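Putative aldo/keto reductase (Salmonella enterica subsp. enterica serovar Typhimurium, PDB 4R9O) probably acts as an NADP-dependent oxidoreductase of the aldo/keto reductase family, built on a TIM barrel, though its substrate is not established. Local coordinates at residues S39-E42 against E43-L47; L254-P257 against S258-P262. All coordinates share one frame; numbering follows the deposited sequence.

Interaction 1 of 2, residues S39-E42 against E43-L47; sequences SFIE and EHLDL
Successive turns of one alpha-helix meet here, F40 against H44 and I41 against L45, in the C-terminal half of helix 34-46, which comes after strand 16-23 and the short helix 27-30 in the TIM barrel of this aldo/keto reductase. The backbone carries the regular i to i+4 pattern, from E43 N to S39 O through D46 N to E42 O; the straightest of these bonds runs from L45 N to I41 O (2.9 Å, 157° at the hydrogen). F40 and H44 form an offset edge-to-face pair, the imidazole turning its edge to the phenyl face with the planes at 78° and the centroids 5.7 Å apart. The imidazole also lies back over its own helix. H44 CG sits between the backbone N and the carbonyl carbon (chi1 72°), which brings one ring face over I41 O, 3.6 Å from the plane. I41 CA adds an off-centre CH-pi contact 4.0 Å from the H44 centroid. Both imidazole nitrogens are hydrogen-bonded beyond the segments, ND1 with V49 O and NE2 with Y24 OH, so the rotation of the buried ring is fixed from two directions. F40 also packs against W30 and lies close to G267, a residue that probably binds NADP(+). Alongside, I41 and L45 point the same way, and I41 CG2 meets L45 CD2 at 4.1 Å.

Interaction 2 of 2, residues L254-P257 against S258-P262; sequences LRLP and SQPLP
L256 meets P260, and L254 meets P262, on the two limbs of a tight loop that is built round a type I beta turn and leads from helix 245-254 into barrel strand 261-264. The turn spans L256 to Q259, with P257 and S258 at its two central positions. It is closed by Q259 N donating to L256 O at 2.9 Å, the donor lying above the carbonyl plane, 47° out of it. The proline ring of P257 suits the first central position, which calls for a negative phi. At the last position of the turn Q259 takes a left-handed conformation, with phi and psi both positive, and segment 258-262 as a whole runs nearly opposite to 254-257. L256 and P260 cross at about a right angle. L256 CB lies 3.9 Å from P260 CD, while the CD1 branch only grazes P260 CG at 4.2 Å. S258 OG comes to the same beta carbon, 4.0 Å from L256 CB, because its hydroxyl is tucked between backbone N and carbonyl carbon (chi1 48°). At the mouth of the loop, L254 begins by heading away from the strand, yet its tip returns: CG stands anti to the carbonyl carbon (chi1 -68°), and the CD2 methyl touches the P262 ring at CG, 3.7 Å away. The same methyl lies near P260 O, a buried carbonyl oxygen without a polar partner in the model. P262 also packs on C214, which probably binds NADP(+). L136 and M137 of a second subunit pack on L256 and P257 respectively. Within the chain, strand 16-23 bonds P262 through the backbone of V21 and packs F20 on L254 and P262, while W288 of helix 285-296 meets L256 and L199 of helix 198-205 meets S258.

In the fold
Both interactions belong to the same barrel but to different elements of it: interaction 1 lies within helix 34-46, interaction 2 in the connection from helix 245-254 to strand 261-264. Their centres are 23 Å apart and they do not touch; strand 16-23 packs against side chains of both. Interaction 2 is the more buried, with Q259 its exposed member, whereas interaction 1 lies further from the centre of the chain and has S39, E43 and D46 exposed. Interaction 1 combines repeated helical hydrogen bonds with an aromatic pair whose histidine is held by polar partners; interaction 2 relies on leucine-proline packing and one turn-closing bond. A second subunit reaches interaction 2 but not interaction 1.

Interaction 1 of 2, residues S39-E42 against E43-L47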
loop_
_atom_site.group_PDB
_atom_site.type_symbol
_atom_site.label_atom_id
_atom_site.label_comp_id
_atom_site.label_asym_id
_atom_site.label_seq_id
_atom_site.Cartn_x
_atom_site.Cartn_y
_atom_site.Cartn_z
ATOM N N SER C 39 -42.749 -23.168 -4.334
ATOM C CA SER C 39 -43.022 -22.720 -5.697
ATOM C C SER C 39 -41.785 -22.118 -6.368
ATOM O O SER C 39 -41.529 -22.376 -7.547
ATOM C CB SER C 39 -44.163 -21.700 -5.695
ATOM O OG SER C 39 -45.289 -22.236 -5.033
ATOM N N PHE C 40 -41.036 -21.315 -5.613
ATOM C CA PHE C 40 -39.810 -20.688 -6.115
ATOM C C PHE C 40 -38.747 -21.727 -6.482
ATOM O O PHE C 40 -38.099 -21.623 -7.524
ATOM C CB PHE C 40 -39.244 -19.701 -5.081
ATOM C CG PHE C 40 -37.962 -19.046 -5.510
ATOM C CD1 PHE C 40 -37.967 -18.057 -6.481
ATOM C CD2 PHE C 40 -36.749 -19.423 -4.947
ATOM C CE1 PHE C 40 -36.793 -17.455 -6.887
ATOM C CE2 PHE C 40 -35.563 -18.832 -5.350
ATOM C CZ PHE C 40 -35.576 -17.847 -6.315
ATOM N N ILE C 41 -38.566 -22.717 -5.614
ATOM C CA ILE C 41 -37.664 -23.831 -5.882
ATOM C C ILE C 41 -38.093 -24.566 -7.149
ATOM O O ILE C 41 -37.287 -24.786 -8.047
ATOM C CB ILE C 41 -37.621 -24.824 -4.696
ATOM C CG1 ILE C 41 -36.990 -24.161 -3.467
ATOM C CG2 ILE C 41 -36.853 -26.089 -5.080
ATOM C CD1 ILE C 41 -37.131 -24.967 -2.192
ATOM N N GLU C 42 -39.373 -24.933 -7.222
ATOM C CA GLU C 42 -39.910 -25.601 -8.403
ATOM C C GLU C 42 -39.695 -24.780 -9.667
ATOM O O GLU C 42 -39.476 -25.334 -10.741
ATOM C CB GLU C 42 -41.408 -25.894 -8.223
ATOM C CG GLU C 42 -41.693 -26.993 -7.227
ATOM C CD GLU C 42 -43.171 -27.259 -7.067
ATOM O OE1 GLU C 42 -43.976 -26.398 -7.476
ATOM O OE2 GLU C 42 -43.522 -28.330 -6.529
ATOM N N GLU C 43 -39.759 -23.457 -9.544
ATOM C CA GLU C 43 -39.616 -22.587 -10.707
ATOM C C GLU C 43 -38.171 -22.510 -11.207
ATOM O O GLU C 43 -37.941 -22.466 -12.418
ATOM C CB GLU C 43 -40.151 -21.183 -10.401
ATOM C CG GLU C 43 -41.647 -21.037 -10.729
ATOM C CD GLU C 43 -42.277 -19.769 -10.173
ATOM O OE1 GLU C 43 -41.675 -19.142 -9.280
ATOM O OE2 GLU C 43 -43.383 -19.405 -10.627
ATOM N N HIS C 44 -37.186 -22.497 -10.310
ATOM C CA HIS C 44 -35.822 -22.421 -10.819
ATOM C C HIS C 44 -35.363 -23.824 -11.229
ATOM O O HIS C 44 -34.534 -23.974 -12.130
ATOM C CB HIS C 44 -34.861 -21.719 -9.823
ATOM C CG HIS C 44 -34.502 -22.491 -8.583
ATOM N ND1 HIS C 44 -33.837 -23.698 -8.609
ATOM C CD2 HIS C 44 -34.626 -22.161 -7.274
ATOM C CE1 HIS C 44 -33.609 -24.100 -7.370
ATOM N NE2 HIS C 44 -34.072 -23.182 -6.540
ATOM N N LEU C 45 -35.952 -24.837 -10.610
ATOM C CA LEU C 45 -35.751 -26.231 -11.001
ATOM C C LEU C 45 -36.153 -26.443 -12.461
ATOM O O LEU C 45 -35.426 -27.067 -13.233
ATOM C CB LEU C 45 -36.566 -27.143 -10.083
ATOM C CG LEU C 45 -35.988 -28.429 -9.485
ATOM C CD1 LEU C 45 -34.510 -28.314 -9.218
ATOM C CD2 LEU C 45 -36.724 -28.766 -8.193
ATOM N N ASP C 46 -37.320 -25.906 -12.820
ATOM C CA ASP C 46 -37.846 -25.953 -14.181
ATOM C C ASP C 46 -36.923 -25.301 -15.195
ATOM O O ASP C 46 -36.868 -25.715 -16.350
ATOM C CB ASP C 46 -39.210 -25.269 -14.245
ATOM C CG ASP C 46 -40.341 -26.186 -13.845
ATOM O OD1 ASP C 46 -40.249 -27.397 -14.144
ATOM O OD2 ASP C 46 -41.322 -25.695 -13.242
ATOM N N LEU C 47 -36.211 -24.265 -14.765
ATOM C CA LEU C 47 -35.276 -23.572 -15.640
ATOM C C LEU C 47 -33.929 -24.293 -15.713
ATOM O O LEU C 47 -33.065 -23.913 -16.502
ATOM C CB LEU C 47 -35.073 -22.129 -15.171
ATOM C CG LEU C 47 -36.347 -21.293 -15.026
ATOM C CD1 LEU C 47 -36.021 -19.857 -14.628
ATOM C CD2 LEU C 47 -37.185 -21.340 -16.299
#

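Interaction 2 of 2, residues L254-P257 against S258-P262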
loop_
_atom_site.group_PDB
_atom_site.type_symbol
_atom_site.label_atom_id
_atom_site.label_comp_id
_atom_site.label_asym_id
_atom_site.label_seq_id
_atom_site.Cartn_x
_atom_site.Cartn_y
_atom_site.Cartn_z
ATOM N N LEU C 254 -18.648 -15.676 -16.812
ATOM C CA LEU C 254 -18.617 -16.961 -17.509
ATOM C C LEU C 254 -17.460 -17.072 -18.501
ATOM O O LEU C 254 -17.010 -18.173 -18.813
ATOM C CB LEU C 254 -19.929 -17.198 -18.269
ATOM C CG LEU C 254 -21.217 -17.434 -17.479
ATOM C CD1 LEU C 254 -22.366 -17.665 -18.456
ATOM C CD2 LEU C 254 -21.070 -18.614 -16.526
ATOM N N ARG C 255 -17.016 -15.928 -19.017
ATOM C CA ARG C 255 -15.958 -15.881 -20.029
ATOM C C ARG C 255 -14.595 -16.292 -19.451
ATOM O O ARG C 255 -13.694 -16.689 -20.189
ATOM C CB ARG C 255 -15.890 -14.471 -20.640
ATOM C CG ARG C 255 -14.847 -14.270 -21.749
ATOM C CD ARG C 255 -15.042 -15.256 -22.888
ATOM N NE ARG C 255 -14.005 -15.128 -23.915
ATOM C CZ ARG C 255 -12.805 -15.700 -23.839
ATOM N NH1 ARG C 255 -11.934 -15.544 -24.829
ATOM N NH2 ARG C 255 -12.475 -16.431 -22.774
ATOM N N LEU C 256 -14.452 -16.208 -18.129
ATOM C CA LEU C 256 -13.196 -16.570 -17.471
ATOM C C LEU C 256 -12.828 -18.028 -17.726
ATOM O O LEU C 256 -13.682 -18.906 -17.666
ATOM C CB LEU C 256 -13.281 -16.316 -15.966
ATOM C CG LEU C 256 -13.428 -14.848 -15.537
ATOM C CD1 LEU C 256 -13.517 -14.731 -14.016
ATOM C CD2 LEU C 256 -12.265 -14.026 -16.064
ATOM N N PRO C 257 -11.539 -18.295 -18.000
ATOM C CA PRO C 257 -11.095 -19.660 -18.319
ATOM C C PRO C 257 -11.070 -20.626 -17.116
ATOM O O PRO C 257 -10.867 -21.821 -17.323
ATOM C CB PRO C 257 -9.691 -19.443 -18.888
ATOM C CG PRO C 257 -9.234 -18.167 -18.274
ATOM C CD PRO C 257 -10.449 -17.309 -18.124
ATOM N N SER C 258 -11.284 -20.144 -15.894
ATOM C CA SER C 258 -11.554 -21.063 -14.779
ATOM C C SER C 258 -12.984 -21.626 -14.862
ATOM O O SER C 258 -13.333 -22.583 -14.162
ATOM C CB SER C 258 -11.338 -20.374 -13.428
ATOM O OG SER C 258 -11.977 -19.111 -13.375
ATOM N N GLN C 259 -13.793 -21.033 -15.735
ATOM C CA GLN C 259 -15.178 -21.475 -15.978
ATOM C C GLN C 259 -16.034 -21.502 -14.706
ATOM O O GLN C 259 -16.546 -22.544 -14.323
ATOM C CB GLN C 259 -15.178 -22.855 -16.643
ATOM C CG GLN C 259 -14.303 -22.919 -17.896
ATOM C CD GLN C 259 -14.368 -24.270 -18.593
ATOM O OE1 GLN C 259 -15.387 -24.621 -19.186
ATOM N NE2 GLN C 259 -13.281 -25.032 -18.522
ATOM N N PRO C 260 -16.210 -20.335 -14.066
ATOM C CA PRO C 260 -16.957 -20.230 -12.806
ATOM C C PRO C 260 -18.445 -20.571 -12.942
ATOM O O PRO C 260 -19.022 -20.440 -14.028
ATOM C CB PRO C 260 -16.794 -18.749 -12.420
ATOM C CG PRO C 260 -15.666 -18.232 -13.274
ATOM C CD PRO C 260 -15.759 -19.016 -14.536
ATOM N N LEU C 261 -19.032 -21.009 -11.830
ATOM C CA LEU C 261 -20.470 -21.205 -11.673
ATOM C C LEU C 261 -21.021 -20.039 -10.854
ATOM O O LEU C 261 -20.798 -19.976 -9.638
ATOM C CB LEU C 261 -20.777 -22.529 -10.963
ATOM C CG LEU C 261 -20.474 -23.862 -11.665
ATOM C CD1 LEU C 261 -18.975 -24.112 -11.867
ATOM C CD2 LEU C 261 -21.099 -24.995 -10.881
ATOM N N PRO C 262 -21.726 -19.105 -11.513
ATOM C CA PRO C 262 -22.255 -17.929 -10.803
ATOM C C PRO C 262 -23.374 -18.278 -9.830
ATOM O O PRO C 262 -24.289 -19.028 -10.178
ATOM C CB PRO C 262 -22.780 -17.032 -11.934
ATOM C CG PRO C 262 -22.069 -17.518 -13.182
ATOM C CD PRO C 262 -21.907 -19.002 -12.974
#